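Local coordinates for PG_0823 protein (Porphyromonas gingivalis, PDB 2FSW), which probably binds DNA as a winged helix-turn-helix transcriptional regulator of the HxlR type, at residues Gln20-Ala23 with Thr27-Ile30; Ile31-Arg36 with Lys45-Gly50; Lys61-Cys64 with Leu68-Lys71; Lys72-Pro75 with Val81-Ser84. All blocks are in the same frame, centred on the assembly; numbering follows the deposited sequence.

The four contacts follow the chain through one compact winged-helix domain. Contact 1 joins helix 14-22 to helix 27-34, and contact 2, centred about 12 Å away, carries the latter helix on to helix 41-47; Ile30 and Ile48 pack where the two meet. Contact 3 closes the turn from helix 53-65 into strand 69-74, and contact 4, about 11 Å from it between centres, pairs the rest of that strand with strand 80-85 in the wing hairpin. Contacts 1 and 4 lie furthest apart, with about 21 Å between centres. Contacts 1 and 2, and Leu68 of contact 3, also meet the second subunit, whereas contact 4 touches no other chain of the assembly.

Contact 1. Residues Gln20-Ala23 with Thr27-Ile30; sequences QIFA and TLLI
Phe22 and Leu28 form the apolar half of a tight corner between helix 14-22 and helix 27-34 of the winged-helix domain, and Thr27 supplies its polar half. The two helices are separated by a short connection, and every touching residue is buried.

The apolar packing centres on the phenylalanine. Its side chain and that of Leu28 cross at about a right angle, with Leu28 CD2 coming within 3.7 Å of Phe22 CD2 from an oblique direction. The other methyl, Leu28 CD1, settles against Phe22 CB at 4.0 Å, so the two branches of the leucine touch both the ring and its root. Thr27 reaches the same ring differently: its CG2 lies near the ring plane, at the edge, 4.4 Å from Phe22 CD2. Beyond these residues, Val92 and Ile95 also pack on Phe22, and Phe102 of the second subunit brings its ring against it with the planes at about 60°, which places the corner at the dimer interface.

The polar contact runs through water. With CG2 anti to the backbone N and OG1 beside it (chi1 -52°), Thr27 rests its methyl against Ile21 O at 3.5 Å and turns its hydroxyl to Glu59 of helix 53-65, with which it hydrogen-bonds, and to a bridging water. The water appears to donate to both sides of the corner, although its distances of 2.5 Å to Ile21 O and 2.5 Å to Thr27 OG1 are short enough to make its exact place doubtful.

Contact 2. Residues Ile31-Arg36 with Lys45-Gly50; sequences IFQINR and KRAIPG
In the winged-helix domain, Gln33 of helix 27-34 packs against Ala47 and Ile48, where helix 41-47, probably the first helix of the helix-turn-helix, gives way to a loop. The contact is small and buried, and it rests on van der Waals packing. Gln33 points its CB across at the other segment, and a bend at chi2 (-58°) folds its chain so that the carbon part and the amide both lie against the neighbour. The methyl of Ala47 lies against this bend, with CB 3.8 Å from Gln33 CG and 3.7 Å from Gln33 CD. Ile48 uses its longer branch: it and the glutamine slide past each other in opposite directions.

The amide nitrogen is used elsewhere. Gln33 NE2 hydrogen-bonds Ser9 OG and Lys7 O of the second subunit, two bonds that would hold the amide in its rotation, and backbone hydrogen bonds from Ala47 reach that subunit as well. Packing within the chain and dimer contacts thus meet on the same side chain. The nearest approaches to it are Ile48 CG1, 3.8 Å from Gln33 CG, and Ala47 CB, 3.4 Å from Gln33 OE1.

Contact 3. Residues Lys61-Cys64 with Leu68-Lys71; sequences KFLC and LIKK
Leu63 points its CB toward the segment 68-71, where Leu68 and Ile69 meet different parts of it. Leu68 crosses the Leu63 side chain at a slant and touches it through one methyl, with Leu68 CD1 3.9 Å from Leu63 CD2. Ile69 comes in nearer the backbone: its CD1 lies 3.8 Å from Leu63 CB, while its other branch, CG2, approaches the same CB at 3.9 Å. This fork works because CG1 of Ile69 stands between the backbone N and the carbonyl carbon (chi1 78°), which swings the longer branch back over the end of the helix.

The residues belong to the turn by which helix 53-65, probably the DNA-recognition helix of the winged helix-turn-helix, enters strand 69-74, the first strand of the wing. Leu63 O fastens that turn by taking two backbone N-H groups, a good bond from Leu68 N at 2.9 Å and a weak one from Ile69 N at 3.5 Å.

On the partly exposed flank, Cys64 touches Ile69 through its sulfur, SG 3.6 Å from Ile69 CG1. Lys71, two residues beyond Ile69, adds the root of its side chain to the same sulfur, with CB at 4.1 Å from Cys64 SG. On the inner side Ile34 of helix 27-34 packs on Ile69, and Ile21 of helix 14-22 on Leu68.

Contact 4. Residues Lys72-Pro75 with Val81-Ser84; sequences KQYP and VEYS
Lys72 lays its long side chain across the neighbouring strand, over Glu82 and on to Ser84, in the antiparallel hairpin that forms the wing of this winged-helix domain. Its CG takes the place beside the backbone N, and the chain then bends at each later torsion, which curls NZ back over strand 80-85. There it makes a weak hydrogen bond to Ser84 OG at 3.0 Å. The hydroxyl meets it because OG of Ser84 stands between its own N and carbonyl carbon (chi1 54°).

Glu82 shares that face of the sheet, its chain extended beyond CG, and crosses Lys72 at a slant. Further along the strand of Lys72, Tyr74 also reaches Glu82, its CE1 3.4 Å from Glu82 OE1; ring and carboxylate planes stand 62° apart. Arg80 also lies by this pair, in a cation-pi contact with Tyr74 and a long, weak ion pair with Glu82. On the opposite face Gln73 and Val81 run side by side, Gln73 OE1 resting 3.4 Å from Val81 CG1.

Lys72 and Glu82 form a hydrogen-bonded pair, Lys72 N to Glu82 O at 2.8 Å and Glu82 N to Lys72 O at 3.0 Å. The backbone bonds therefore fix the register, while Lys72 NZ and Glu82 OE1, 4.8 Å apart, probably add a mild electrostatic attraction rather than a direct salt bridge.

Contact 1. Residues Gln20-Ala23 with Thr27-Ile30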
loop_
_atom_site.group_PDB
_atom_site.type_symbol
_atom_site.label_atom_id
_atom_site.label_comp_id
_atom_site.label_asym_id
_atom_site.label_seq_id
_atom_site.Cartn_x
_atom_site.Cartn_y
_atom_site.Cartn_z
ATOM N N GLN B 20 -8.391 1.895 0.733
ATOM C CA GLN B 20 -9.065 2.347 1.965
ATOM C C GLN B 20 -8.548 1.578 3.185
ATOM O O GLN B 20 -8.284 2.161 4.241
ATOM C CB GLN B 20 -10.580 2.167 1.864
ATOM C CG GLN B 20 -11.253 2.912 0.723
ATOM C CD GLN B 20 -11.323 4.405 0.953
ATOM O OE1 GLN B 20 -10.936 5.196 0.088
ATOM N NE2 GLN B 20 -11.818 4.802 2.125
ATOM N N ILE B 21 -8.404 0.264 3.028
ATOM C CA ILE B 21 -7.883 -0.607 4.082
ATOM C C ILE B 21 -6.360 -0.495 4.232
ATOM O O ILE B 21 -5.856 -0.314 5.345
ATOM C CB ILE B 21 -8.249 -2.082 3.804
ATOM C CG1 ILE B 21 -9.765 -2.243 3.635
ATOM C CG2 ILE B 21 -7.706 -2.981 4.898
ATOM C CD1 ILE B 21 -10.234 -3.677 3.346
ATOM N N PHE B 22 -5.649 -0.573 3.102
ATOM C CA PHE B 22 -4.203 -0.832 3.073
ATOM C C PHE B 22 -3.323 0.407 3.068
ATOM O O PHE B 22 -2.098 0.283 3.158
ATOM C CB PHE B 22 -3.809 -1.667 1.835
ATOM C CG PHE B 22 -4.479 -3.007 1.743
ATOM C CD1 PHE B 22 -4.869 -3.509 0.494
ATOM C CD2 PHE B 22 -4.692 -3.795 2.877
ATOM C CE1 PHE B 22 -5.491 -4.750 0.383
ATOM C CE2 PHE B 22 -5.331 -5.050 2.771
ATOM C CZ PHE B 22 -5.725 -5.521 1.513
ATOM N N ALA B 23 -3.933 1.588 2.956
ATOM C CA ALA B 23 -3.182 2.845 2.807
ATOM C C ALA B 23 -2.292 3.209 3.995
ATOM O O ALA B 23 -1.375 3.999 3.857
ATOM C CB ALA B 23 -4.117 4.002 2.472
ATOM N N THR B 27 -0.360 -0.773 8.238
ATOM C CA THR B 27 -1.334 -1.842 7.952
ATOM C C THR B 27 -0.730 -3.131 7.368
ATOM O O THR B 27 -0.873 -4.197 7.952
ATOM C CB THR B 27 -2.478 -1.346 7.032
ATOM O OG1 THR B 27 -3.052 -0.155 7.586
ATOM C CG2 THR B 27 -3.563 -2.396 6.916
ATOM N N LEU B 28 -0.074 -3.012 6.214
ATOM C CA LEU B 28 0.466 -4.169 5.511
ATOM C C LEU B 28 1.647 -4.805 6.228
ATOM O O LEU B 28 1.841 -6.022 6.141
ATOM C CB LEU B 28 0.845 -3.800 4.068
ATOM C CG LEU B 28 -0.371 -3.540 3.182
ATOM C CD1 LEU B 28 0.033 -2.898 1.854
ATOM C CD2 LEU B 28 -1.144 -4.858 2.976
ATOM N N LEU B 29 2.433 -3.976 6.922
ATOM C CA LEU B 29 3.573 -4.464 7.711
ATOM C C LEU B 29 3.133 -5.317 8.900
ATOM O O LEU B 29 3.762 -6.323 9.226
ATOM C CB LEU B 29 4.420 -3.288 8.232
ATOM C CG LEU B 29 5.597 -2.818 7.360
ATOM C CD1 LEU B 29 6.165 -1.528 7.924
ATOM C CD2 LEU B 29 6.699 -3.900 7.250
ATOM N N ILE B 30 2.068 -4.893 9.564
ATOM C CA ILE B 30 1.470 -5.679 10.632
ATOM C C ILE B 30 1.031 -7.055 10.112
ATOM O O ILE B 30 1.366 -8.085 10.713
ATOM C CB ILE B 30 0.317 -4.896 11.333
ATOM C CG1 ILE B 30 0.929 -3.781 12.195
ATOM C CG2 ILE B 30 -0.527 -5.835 12.175
ATOM C CD1 ILE B 30 0.013 -2.609 12.530
HETATM O O HOH W 1 -4.440 1.500 6.369
#

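Contact 2. Residues Ile31-Arg36 with Lys45-Gly50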
loop_
_atom_site.group_PDB
_atom_site.type_symbol
_atom_site.label_atom_id
_atom_site.label_comp_id
_atom_site.label_asym_id
_atom_site.label_seq_id
_atom_site.Cartn_x
_atom_site.Cartn_y
_atom_site.Cartn_z
ATOM N N ILE B 31 0.320 -7.058 8.980
ATOM C CA ILE B 31 -0.162 -8.288 8.366
ATOM C C ILE B 31 1.039 -9.155 7.973
ATOM O O ILE B 31 1.043 -10.356 8.249
ATOM C CB ILE B 31 -1.139 -8.012 7.163
ATOM C CG1 ILE B 31 -2.419 -7.325 7.677
ATOM C CG2 ILE B 31 -1.503 -9.303 6.438
ATOM C CD1 ILE B 31 -3.368 -6.821 6.593
ATOM N N PHE B 32 2.064 -8.530 7.385
ATOM C CA PHE B 32 3.340 -9.203 7.094
ATOM C C PHE B 32 3.925 -9.902 8.326
ATOM O O PHE B 32 4.297 -11.078 8.267
ATOM C CB PHE B 32 4.360 -8.221 6.478
ATOM C CG PHE B 32 5.717 -8.839 6.170
ATOM C CD1 PHE B 32 5.826 -9.953 5.320
ATOM C CD2 PHE B 32 6.883 -8.289 6.698
ATOM C CE1 PHE B 32 7.066 -10.518 5.014
ATOM C CE2 PHE B 32 8.135 -8.843 6.401
ATOM C CZ PHE B 32 8.228 -9.962 5.564
ATOM N N GLN B 33 3.976 -9.188 9.448
ATOM C CA GLN B 33 4.558 -9.732 10.676
ATOM C C GLN B 33 3.730 -10.853 11.321
ATOM O O GLN B 33 4.277 -11.895 11.699
ATOM C CB GLN B 33 4.929 -8.619 11.677
ATOM C CG GLN B 33 6.234 -7.907 11.314
ATOM C CD GLN B 33 7.429 -8.866 11.231
ATOM O OE1 GLN B 33 7.451 -9.922 11.878
ATOM N NE2 GLN B 33 8.417 -8.505 10.432
ATOM N N ILE B 34 2.419 -10.651 11.425
ATOM C CA ILE B 34 1.545 -11.738 11.871
ATOM C C ILE B 34 1.738 -12.980 10.981
ATOM O O ILE B 34 2.072 -14.058 11.487
ATOM C CB ILE B 34 0.057 -11.323 11.934
ATOM C CG1 ILE B 34 -0.145 -10.174 12.941
ATOM C CG2 ILE B 34 -0.805 -12.519 12.330
ATOM C CD1 ILE B 34 -1.494 -9.437 12.773
ATOM N N ASN B 35 1.558 -12.818 9.667
ATOM C CA ASN B 35 1.770 -13.896 8.705
ATOM C C ASN B 35 0.879 -15.107 9.049
ATOM O O ASN B 35 -0.318 -14.956 9.299
ATOM C CB ASN B 35 3.266 -14.273 8.638
ATOM C CG ASN B 35 3.773 -14.465 7.205
ATOM O OD1 ASN B 35 4.344 -13.537 6.592
ATOM N ND2 ASN B 35 3.583 -15.667 6.667
ATOM N N ARG B 36 1.478 -16.292 9.091
ATOM C CA ARG B 36 0.743 -17.543 9.244
ATOM C C ARG B 36 0.933 -18.156 10.615
ATOM O O ARG B 36 0.863 -19.373 10.780
ATOM C CB ARG B 36 1.183 -18.537 8.178
ATOM C CG ARG B 36 0.800 -18.117 6.792
ATOM C CD ARG B 36 1.349 -19.084 5.771
ATOM N NE ARG B 36 1.475 -18.405 4.491
ATOM C CZ ARG B 36 0.498 -18.304 3.600
ATOM N NH1 ARG B 36 -0.685 -18.865 3.845
ATOM N NH2 ARG B 36 0.712 -17.642 2.467
ATOM N N LYS B 45 4.906 -5.779 18.422
ATOM C CA LYS B 45 5.499 -4.447 18.584
ATOM C C LYS B 45 7.015 -4.458 18.397
ATOM O O LYS B 45 7.570 -3.552 17.765
ATOM C CB LYS B 45 5.141 -3.832 19.939
ATOM C CG LYS B 45 5.312 -2.327 19.942
ATOM C CD LYS B 45 5.177 -1.738 21.316
ATOM C CE LYS B 45 5.963 -0.447 21.405
ATOM N NZ LYS B 45 6.239 -0.105 22.821
ATOM N N ARG B 46 7.676 -5.483 18.934
ATOM C CA ARG B 46 9.121 -5.641 18.753
ATOM C C ARG B 46 9.513 -6.074 17.336
ATOM O O ARG B 46 10.645 -5.837 16.912
ATOM C CB ARG B 46 9.709 -6.588 19.801
ATOM C CG ARG B 46 10.061 -5.889 21.118
ATOM C CD ARG B 46 10.722 -6.834 22.106
ATOM N NE ARG B 46 9.900 -8.016 22.363
ATOM C CZ ARG B 46 9.018 -8.137 23.356
ATOM N NH1 ARG B 46 8.819 -7.143 24.216
ATOM N NH2 ARG B 46 8.324 -9.265 23.483
ATOM N N ALA B 47 8.576 -6.690 16.608
ATOM C CA ALA B 47 8.792 -7.073 15.210
ATOM C C ALA B 47 8.717 -5.879 14.238
ATOM O O ALA B 47 9.132 -5.987 13.078
ATOM C CB ALA B 47 7.822 -8.174 14.806
ATOM N N ILE B 48 8.196 -4.747 14.716
ATOM C CA ILE B 48 8.138 -3.496 13.942
ATOM C C ILE B 48 8.677 -2.324 14.789
ATOM O O ILE B 48 7.898 -1.495 15.280
ATOM C CB ILE B 48 6.693 -3.183 13.432
ATOM C CG1 ILE B 48 6.022 -4.454 12.874
ATOM C CG2 ILE B 48 6.725 -2.084 12.371
ATOM C CD1 ILE B 48 4.532 -4.355 12.629
ATOM N N PRO B 49 10.011 -2.248 14.971
ATOM C CA PRO B 49 10.557 -1.198 15.840
ATOM C C PRO B 49 10.381 0.196 15.243
ATOM O O PRO B 49 10.666 0.415 14.058
ATOM C CB PRO B 49 12.041 -1.569 15.956
ATOM C CG PRO B 49 12.318 -2.349 14.711
ATOM C CD PRO B 49 11.071 -3.105 14.410
ATOM N N GLY B 50 9.895 1.120 16.066
ATOM C CA GLY B 50 9.654 2.496 15.641
ATOM C C GLY B 50 8.181 2.856 15.637
ATOM O O GLY B 50 7.829 4.035 15.688
#

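Contact 3. Residues Lys61-Cys64 with Leu68-Lys71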
loop_
_atom_site.group_PDB
_atom_site.type_symbol
_atom_site.label_atom_id
_atom_site.label_comp_id
_atom_site.label_asym_id
_atom_site.label_seq_id
_atom_site.Cartn_x
_atom_site.Cartn_y
_atom_site.Cartn_z
ATOM N N LYS B 61 -6.916 -2.360 16.073
ATOM C CA LYS B 61 -8.376 -2.205 16.145
ATOM C C LYS B 61 -9.000 -2.124 14.755
ATOM O O LYS B 61 -9.977 -2.810 14.463
ATOM C CB LYS B 61 -8.779 -0.966 16.956
ATOM C CG LYS B 61 -10.295 -0.837 17.107
ATOM C CD LYS B 61 -10.787 0.581 17.429
ATOM C CE LYS B 61 -10.779 1.542 16.215
ATOM N NZ LYS B 61 -10.699 0.941 14.822
ATOM N N PHE B 62 -8.429 -1.270 13.913
ATOM C CA PHE B 62 -8.848 -1.126 12.517
ATOM C C PHE B 62 -8.917 -2.489 11.810
ATOM O O PHE B 62 -9.958 -2.857 11.268
ATOM C CB PHE B 62 -7.906 -0.145 11.808
ATOM C CG PHE B 62 -8.192 0.050 10.348
ATOM C CD1 PHE B 62 -9.246 0.868 9.931
ATOM C CD2 PHE B 62 -7.378 -0.551 9.382
ATOM C CE1 PHE B 62 -9.499 1.064 8.569
ATOM C CE2 PHE B 62 -7.626 -0.363 8.023
ATOM C CZ PHE B 62 -8.687 0.447 7.617
ATOM N N LEU B 63 -7.820 -3.244 11.865
ATOM C CA LEU B 63 -7.726 -4.552 11.202
ATOM C C LEU B 63 -8.694 -5.611 11.738
ATOM O O LEU B 63 -9.180 -6.454 10.976
ATOM C CB LEU B 63 -6.293 -5.080 11.259
ATOM C CG LEU B 63 -5.191 -4.325 10.505
ATOM C CD1 LEU B 63 -3.845 -4.841 10.959
ATOM C CD2 LEU B 63 -5.360 -4.460 8.984
ATOM N N CYS B 64 -8.951 -5.588 13.050
ATOM C CA CYS B 64 -9.992 -6.441 13.648
ATOM C C CYS B 64 -11.370 -6.062 13.099
ATOM O O CYS B 64 -12.163 -6.934 12.739
ATOM C CB CYS B 64 -9.992 -6.326 15.175
ATOM S SG CYS B 64 -8.725 -7.306 16.008
ATOM N N LEU B 68 -9.759 -8.745 9.224
ATOM C CA LEU B 68 -8.506 -9.187 8.609
ATOM C C LEU B 68 -7.624 -9.958 9.591
ATOM O O LEU B 68 -6.863 -10.841 9.195
ATOM C CB LEU B 68 -7.750 -7.985 8.029
ATOM C CG LEU B 68 -8.336 -7.354 6.755
ATOM C CD1 LEU B 68 -7.439 -6.228 6.251
ATOM C CD2 LEU B 68 -8.531 -8.391 5.682
ATOM N N ILE B 69 -7.731 -9.610 10.867
ATOM C CA ILE B 69 -7.008 -10.301 11.925
ATOM C C ILE B 69 -8.015 -10.710 13.018
ATOM O O ILE B 69 -9.077 -10.093 13.147
ATOM C CB ILE B 69 -5.846 -9.430 12.520
ATOM C CG1 ILE B 69 -6.379 -8.374 13.498
ATOM C CG2 ILE B 69 -5.002 -8.774 11.400
ATOM C CD1 ILE B 69 -5.334 -7.448 14.059
ATOM N N LYS B 70 -7.697 -11.758 13.774
ATOM C CA LYS B 70 -8.512 -12.113 14.951
ATOM C C LYS B 70 -7.745 -11.994 16.271
ATOM O O LYS B 70 -6.531 -12.192 16.315
ATOM C CB LYS B 70 -9.212 -13.477 14.797
ATOM C CG LYS B 70 -8.323 -14.654 14.382
ATOM C CD LYS B 70 -9.128 -15.965 14.324
ATOM C CE LYS B 70 -9.432 -16.411 12.892
ATOM N NZ LYS B 70 -8.276 -17.157 12.320
ATOM N N LYS B 71 -8.469 -11.656 17.334
ATOM C CA LYS B 71 -7.886 -11.378 18.652
ATOM C C LYS B 71 -8.292 -12.430 19.685
ATOM O O LYS B 71 -9.484 -12.644 19.907
ATOM C CB LYS B 71 -8.332 -9.986 19.114
ATOM C CG LYS B 71 -7.863 -9.556 20.490
ATOM C CD LYS B 71 -8.363 -8.154 20.824
ATOM C CE LYS B 71 -9.873 -8.121 21.031
ATOM N NZ LYS B 71 -10.357 -6.808 21.549
#

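Contact 4. Residues Lys72-Pro75 with Val81-Ser84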
loop_
_atom_site.group_PDB
_atom_site.type_symbol
_atom_site.label_atom_id
_atom_site.label_comp_id
_atom_site.label_asym_id
_atom_site.label_seq_id
_atom_site.Cartn_x
_atom_site.Cartn_y
_atom_site.Cartn_z
ATOM N N LYS B 72 -7.300 -13.088 20.291
ATOM C CA LYS B 72 -7.529 -14.043 21.393
ATOM C C LYS B 72 -7.176 -13.400 22.730
ATOM O O LYS B 72 -6.039 -12.998 22.953
ATOM C CB LYS B 72 -6.700 -15.326 21.235
ATOM C CG LYS B 72 -7.014 -16.159 20.010
ATOM C CD LYS B 72 -5.737 -16.753 19.434
ATOM C CE LYS B 72 -5.678 -16.495 17.952
ATOM N NZ LYS B 72 -4.441 -15.744 17.592
ATOM N N GLN B 73 -8.165 -13.327 23.612
ATOM C CA GLN B 73 -8.000 -12.792 24.966
ATOM C C GLN B 73 -7.584 -13.898 25.943
ATOM O O GLN B 73 -8.155 -14.990 25.929
ATOM C CB GLN B 73 -9.328 -12.189 25.428
ATOM C CG GLN B 73 -9.225 -10.866 26.144
ATOM C CD GLN B 73 -9.063 -9.693 25.197
ATOM O OE1 GLN B 73 -8.152 -8.880 25.356
ATOM N NE2 GLN B 73 -9.951 -9.590 24.217
ATOM N N TYR B 74 -6.582 -13.614 26.773
ATOM C CA TYR B 74 -6.216 -14.481 27.903
ATOM C C TYR B 74 -6.218 -13.661 29.208
ATOM O O TYR B 74 -5.237 -12.978 29.524
ATOM C CB TYR B 74 -4.848 -15.150 27.685
ATOM C CG TYR B 74 -4.784 -16.127 26.527
ATOM C CD1 TYR B 74 -4.407 -15.705 25.252
ATOM C CD2 TYR B 74 -5.078 -17.478 26.711
ATOM C CE1 TYR B 74 -4.342 -16.602 24.182
ATOM C CE2 TYR B 74 -5.014 -18.382 25.650
ATOM C CZ TYR B 74 -4.646 -17.939 24.389
ATOM O OH TYR B 74 -4.585 -18.834 23.337
ATOM N N PRO B 75 -7.338 -13.710 29.954
ATOM C CA PRO B 75 -7.491 -12.963 31.208
ATOM C C PRO B 75 -6.882 -13.694 32.422
ATOM O O PRO B 75 -7.544 -13.853 33.446
ATOM C CB PRO B 75 -9.012 -12.851 31.343
ATOM C CG PRO B 75 -9.520 -14.129 30.740
ATOM C CD PRO B 75 -8.553 -14.485 29.627
ATOM N N VAL B 81 -2.707 -10.749 24.966
ATOM C CA VAL B 81 -3.454 -10.817 23.704
ATOM C C VAL B 81 -2.633 -11.507 22.621
ATOM O O VAL B 81 -1.449 -11.219 22.446
ATOM C CB VAL B 81 -3.885 -9.427 23.133
ATOM C CG1 VAL B 81 -5.348 -9.134 23.442
ATOM C CG2 VAL B 81 -2.945 -8.295 23.577
ATOM N N GLU B 82 -3.275 -12.419 21.901
ATOM C CA GLU B 82 -2.662 -13.058 20.747
ATOM C C GLU B 82 -3.445 -12.691 19.502
ATOM O O GLU B 82 -4.677 -12.611 19.543
ATOM C CB GLU B 82 -2.604 -14.575 20.925
ATOM C CG GLU B 82 -1.414 -15.008 21.757
ATOM C CD GLU B 82 -1.375 -16.491 22.092
ATOM O OE1 GLU B 82 -2.199 -17.276 21.567
ATOM O OE2 GLU B 82 -0.490 -16.866 22.894
ATOM N N TYR B 83 -2.713 -12.444 18.414
ATOM C CA TYR B 83 -3.303 -12.133 17.117
ATOM C C TYR B 83 -2.902 -13.145 16.050
ATOM O O TYR B 83 -1.769 -13.631 16.024
ATOM C CB TYR B 83 -2.907 -10.720 16.670
ATOM C CG TYR B 83 -3.503 -9.620 17.516
ATOM C CD1 TYR B 83 -4.779 -9.123 17.246
ATOM C CD2 TYR B 83 -2.791 -9.067 18.592
ATOM C CE1 TYR B 83 -5.333 -8.106 18.024
ATOM C CE2 TYR B 83 -3.334 -8.061 19.370
ATOM C CZ TYR B 83 -4.606 -7.577 19.082
ATOM O OH TYR B 83 -5.158 -6.563 19.860
ATOM N N SER B 84 -3.850 -13.459 15.175
ATOM C CA SER B 84 -3.583 -14.272 13.985
ATOM C C SER B 84 -4.401 -13.740 12.826
ATOM O O SER B 84 -5.321 -12.942 13.027
ATOM C CB SER B 84 -3.923 -15.738 14.230
ATOM O OG SER B 84 -5.255 -15.869 14.685
#